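Uncharacterized protein PF1083 (Pyrococcus furiosus, PDB 3NRN) is of unknown function but binds adenosine monophosphate and may act as an oxidoreductase, as its flavin-containing amine oxidase family suggests. Local coordinates at residues His24-Leu29 and Arg197-Asn202; Leu13-Phe18 and Leu394-Ala399. One frame throughout, in Å; residues are numbered along the deposited sequence.

Interaction 1 of 2, residues His24-Leu29 and Arg197-Asn202; sequences HEIIVL and RIIMEN
Ile26 and Ile199 mark the nearest backbone approach of strand 25-29 to the C-terminal end of helix 188-200, with their CA atoms 7.7 Å apart. The two segments stay a side-chain layer apart, and Ile199 has the largest buried area here. Its two branches do different work. CG2 touches CG2 of Ile26 at 4.5 Å. The other branch is extended (chi2 176°), which carries CD1 of Ile199 towards Val28, to 4.2 Å from its CG2. Val28 has CG1 anti to its backbone N, and this leaves CG2 to meet the helix. Ile26 offers only its short branch here. Its longer arm is folded aside (chi2 -66°), and the residue also packs on Leu19 and Ala20 of helix 10-21.

Beyond the last turn of the helix the contact becomes polar. A water donates to His24 O at 2.8 Å and to Asn202 O at 2.9 Å, and it accepts from Ile26 N at 3.0 Å. The Asn202 side chain turns back on the helix. Its ND2 gives a nearly straight bond (170°) to Ile198 O, 2.6 Å away, with the acceptor close to the amide plane. This ties the side chain to the last turn, just before the chain enters strand 205-207, which lies parallel to strand 25-29. The contact thus packs a helix on the parallel sheet, consistent with a Rossmann-type fold. The chemistry implies an aliphatic contact with a water-mediated polar end, where one water bridges the strand segment and the residue past the helix.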
# COMPACT_ATOMS: atom_id res chain seq x y z
N HIS A 24 -1.70 24.47 -10.76
CA HIS A 24 -2.70 23.97 -11.70
C HIS A 24 -4.07 24.02 -11.04
O HIS A 24 -4.17 24.07 -9.82
CB HIS A 24 -2.37 22.54 -12.14
CG HIS A 24 -1.04 22.42 -12.80
ND1 HIS A 24 0.10 22.06 -12.12
CD2 HIS A 24 -0.66 22.65 -14.08
CE1 HIS A 24 1.13 22.08 -12.95
NE2 HIS A 24 0.69 22.44 -14.15
N GLU A 25 -5.11 24.02 -11.87
CA GLU A 25 -6.48 24.06 -11.37
C GLU A 25 -6.93 22.60 -11.19
O GLU A 25 -7.11 21.87 -12.17
CB GLU A 25 -7.37 24.78 -12.39
CG GLU A 25 -8.82 24.92 -11.97
CD GLU A 25 -9.71 25.35 -13.12
OE1 GLU A 25 -9.35 26.33 -13.82
OE2 GLU A 25 -10.77 24.72 -13.32
N ILE A 26 -7.11 22.20 -9.94
CA ILE A 26 -7.49 20.83 -9.60
C ILE A 26 -8.92 20.65 -9.09
O ILE A 26 -9.40 21.41 -8.25
CB ILE A 26 -6.54 20.26 -8.51
CG1 ILE A 26 -5.12 20.17 -9.05
CG2 ILE A 26 -7.05 18.90 -8.03
CD1 ILE A 26 -4.94 19.19 -10.16
N ILE A 27 -9.59 19.62 -9.59
CA ILE A 27 -10.93 19.28 -9.15
C ILE A 27 -10.99 17.78 -8.87
O ILE A 27 -10.87 16.95 -9.79
CB ILE A 27 -12.01 19.64 -10.20
CG1 ILE A 27 -12.02 21.15 -10.44
CG2 ILE A 27 -13.38 19.18 -9.72
CD1 ILE A 27 -13.06 21.61 -11.45
N VAL A 28 -11.15 17.42 -7.61
CA VAL A 28 -11.23 16.02 -7.22
C VAL A 28 -12.71 15.63 -7.14
O VAL A 28 -13.51 16.34 -6.53
CB VAL A 28 -10.56 15.77 -5.86
CG1 VAL A 28 -10.57 14.28 -5.53
CG2 VAL A 28 -9.13 16.31 -5.90
N LEU A 29 -13.06 14.52 -7.78
CA LEU A 29 -14.43 14.03 -7.77
C LEU A 29 -14.46 12.72 -6.99
O LEU A 29 -13.81 11.75 -7.37
CB LEU A 29 -14.92 13.83 -9.21
CG LEU A 29 -14.92 15.10 -10.07
CD1 LEU A 29 -15.41 14.78 -11.48
CD2 LEU A 29 -15.83 16.16 -9.42
N ARG A 197 -6.04 19.59 2.99
CA ARG A 197 -5.73 20.98 3.32
C ARG A 197 -4.88 21.62 2.23
O ARG A 197 -5.11 22.76 1.84
CB ARG A 197 -4.97 21.05 4.65
CG ARG A 197 -4.33 22.42 4.92
CD ARG A 197 -3.45 22.40 6.17
NE ARG A 197 -2.19 21.68 5.95
CZ ARG A 197 -1.21 22.12 5.16
NH1 ARG A 197 -1.34 23.26 4.50
NH2 ARG A 197 -0.09 21.41 5.03
N ILE A 198 -3.89 20.87 1.73
CA ILE A 198 -3.00 21.39 0.71
C ILE A 198 -3.72 21.70 -0.59
O ILE A 198 -3.42 22.68 -1.27
CB ILE A 198 -1.84 20.40 0.44
CG1 ILE A 198 -0.96 20.30 1.68
CG2 ILE A 198 -1.04 20.85 -0.77
CD1 ILE A 198 0.02 19.15 1.65
N ILE A 199 -4.68 20.84 -0.95
CA ILE A 199 -5.45 21.04 -2.17
C ILE A 199 -6.37 22.26 -2.04
O ILE A 199 -6.49 23.07 -2.96
CB ILE A 199 -6.32 19.80 -2.48
CG1 ILE A 199 -5.44 18.59 -2.76
CG2 ILE A 199 -7.22 20.07 -3.69
CD1 ILE A 199 -6.21 17.30 -2.98
N MSE A 200 -7.03 22.37 -0.89
CA MSE A 200 -7.96 23.48 -0.68
C MSE A 200 -7.25 24.82 -0.53
O MSE A 200 -7.79 25.85 -0.93
CB MSE A 200 -8.84 23.19 0.54
CG MSE A 200 -9.67 21.91 0.40
SE MSE A 200 -10.80 21.94 -1.03
CE MSE A 200 -9.77 21.42 -2.35
N GLU A 201 -6.04 24.81 0.02
CA GLU A 201 -5.30 26.06 0.18
C GLU A 201 -4.57 26.44 -1.10
O GLU A 201 -3.93 27.49 -1.18
CB GLU A 201 -4.32 25.95 1.35
CG GLU A 201 -5.00 25.51 2.64
CD GLU A 201 -4.14 25.71 3.87
OE1 GLU A 201 -2.91 25.57 3.78
OE2 GLU A 201 -4.72 25.98 4.94
N ASN A 202 -4.67 25.60 -2.12
CA ASN A 202 -4.01 25.89 -3.39
C ASN A 202 -5.00 25.99 -4.54
O ASN A 202 -4.74 25.50 -5.64
CB ASN A 202 -2.95 24.83 -3.69
CG ASN A 202 -1.66 25.06 -2.92
OD1 ASN A 202 -0.87 25.93 -3.28
ND2 ASN A 202 -1.46 24.30 -1.85
O HOH W 1 -5.99 23.99 -7.75

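Interaction 2 of 2, residues Leu13-Phe18 and Leu394-Ala399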
# COMPACT_ATOMS: atom_id res chain seq x y z
N LEU A 13 -5.36 11.92 -4.20
CA LEU A 13 -5.09 13.08 -3.35
C LEU A 13 -3.62 13.52 -3.43
O LEU A 13 -3.32 14.71 -3.35
CB LEU A 13 -5.49 12.78 -1.91
CG LEU A 13 -7.00 12.55 -1.74
CD1 LEU A 13 -7.32 12.05 -0.33
CD2 LEU A 13 -7.75 13.85 -2.04
N LEU A 14 -2.70 12.56 -3.58
CA LEU A 14 -1.28 12.90 -3.70
C LEU A 14 -1.07 13.68 -5.00
O LEU A 14 -0.42 14.72 -5.01
CB LEU A 14 -0.40 11.63 -3.70
CG LEU A 14 -0.21 10.90 -2.36
CD1 LEU A 14 0.41 9.52 -2.57
CD2 LEU A 14 0.68 11.75 -1.45
N ALA A 15 -1.62 13.16 -6.09
CA ALA A 15 -1.48 13.81 -7.39
C ALA A 15 -2.15 15.19 -7.38
O ALA A 15 -1.57 16.16 -7.88
CB ALA A 15 -2.09 12.95 -8.47
N GLY A 16 -3.35 15.27 -6.82
CA GLY A 16 -4.07 16.53 -6.77
C GLY A 16 -3.31 17.57 -5.96
O GLY A 16 -3.26 18.75 -6.33
N ALA A 17 -2.73 17.14 -4.86
CA ALA A 17 -1.98 18.04 -4.01
C ALA A 17 -0.73 18.54 -4.73
O ALA A 17 -0.44 19.74 -4.73
CB ALA A 17 -1.60 17.34 -2.72
N PHE A 18 0.02 17.63 -5.35
CA PHE A 18 1.25 18.01 -6.05
C PHE A 18 0.97 19.02 -7.15
O PHE A 18 1.67 20.03 -7.28
CB PHE A 18 1.94 16.79 -6.66
CG PHE A 18 3.28 17.10 -7.28
CD1 PHE A 18 4.45 17.05 -6.53
CD2 PHE A 18 3.37 17.48 -8.62
CE1 PHE A 18 5.69 17.37 -7.10
CE2 PHE A 18 4.60 17.81 -9.21
CZ PHE A 18 5.77 17.75 -8.44
N LEU A 394 5.26 5.90 -5.52
CA LEU A 394 6.22 5.72 -6.60
C LEU A 394 5.50 5.85 -7.95
O LEU A 394 6.04 6.38 -8.90
CB LEU A 394 6.87 4.34 -6.49
CG LEU A 394 7.88 3.93 -7.57
CD1 LEU A 394 9.08 4.87 -7.53
CD2 LEU A 394 8.32 2.50 -7.32
N GLY A 395 4.26 5.35 -8.00
CA GLY A 395 3.48 5.43 -9.22
C GLY A 395 3.09 6.86 -9.54
O GLY A 395 3.05 7.26 -10.70
N VAL A 396 2.78 7.62 -8.50
CA VAL A 396 2.40 9.01 -8.69
C VAL A 396 3.59 9.78 -9.24
O VAL A 396 3.45 10.60 -10.14
CB VAL A 396 1.92 9.64 -7.35
CG1 VAL A 396 1.73 11.16 -7.51
CG2 VAL A 396 0.60 9.00 -6.95
N MSE A 397 4.78 9.48 -8.72
CA MSE A 397 5.99 10.15 -9.19
C MSE A 397 6.18 9.87 -10.68
O MSE A 397 6.48 10.79 -11.45
CB MSE A 397 7.23 9.67 -8.43
CG MSE A 397 7.24 9.90 -6.92
SE MSE A 397 8.82 9.31 -6.17
CE MSE A 397 9.00 10.52 -4.90
N LYS A 398 6.00 8.62 -11.08
CA LYS A 398 6.17 8.23 -12.48
C LYS A 398 5.14 8.89 -13.38
O LYS A 398 5.46 9.33 -14.49
CB LYS A 398 6.07 6.70 -12.63
CG LYS A 398 7.01 5.93 -11.73
CD LYS A 398 8.45 6.02 -12.18
CE LYS A 398 8.69 5.21 -13.46
NZ LYS A 398 10.13 5.24 -13.85
N ALA A 399 3.90 8.96 -12.92
CA ALA A 399 2.85 9.60 -13.71
C ALA A 399 3.23 11.06 -13.92
O ALA A 399 3.18 11.57 -15.04
CB ALA A 399 1.50 9.50 -13.00
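Val396 carries this contact, resting on Leu14 and Ala15. It belongs to helix 388-402, while its partners lie on helix 10-21. Each gamma carbon of Val396 has its own partner. CG1 stands anti to the backbone N (chi1 171°) and comes down on the main chain of the other helix. It lies 4.2 Å from both N and CA of Ala15, and 4.3 Å from the Ala15 CB. CG2, anti to the carbonyl carbon, meets CB of Leu14 at 4.3 Å. The valine therefore sits across two successive residues, touching backbone at one and the root of a side chain at the other.

The small side chain of Ala15 is consistent with the close approach of the helices: its CA is 6.3 Å from the CA of Val396. Helix 10-21 follows strand 2-6 and carries the end of a GxGxxG sequence (Gly7, Gly9, Gly12). This is consistent with the first strand-turn-helix of a Rossmann-type nucleotide-binding fold, and AMP is bound at that turn. Helix 388-402 comes from the far end of the chain, after strand 374-376, an outermost strand of the same parallel sheet.

Leu14 touches Val396 with its CB, at the base of the side chain. The Leu14 side chain also packs on Leu65 and Leu69 of helix 64-72 and on Leu195 of helix 188-200. Helix 10-21 is thus flanked here by two further helices besides 388-402.

How the interactions relate
Helix 10-21 connects the two interactions. Interaction 2 uses it directly, and interaction 1 rests against it: Ile199 CD1 lies 3.9 Å from Leu13 CD2, and Ile26 CG1 lies 3.6 Å from Gly16 O. The helix is followed in the chain, after a short turn, by strand 25-29. Both contacts are buried and join aliphatic side chains, but they differ in setting. The centre of interaction 1 is about 23 Å from the centre of the chain. The centre of interaction 2 is about 14 Å from the centre of the chain. In interaction 1 a strand faces a helix end, and a water enters between backbone groups. Interaction 2 is helix on helix, without polar contacts between its segments, and it brings in the C-terminal part of the chain.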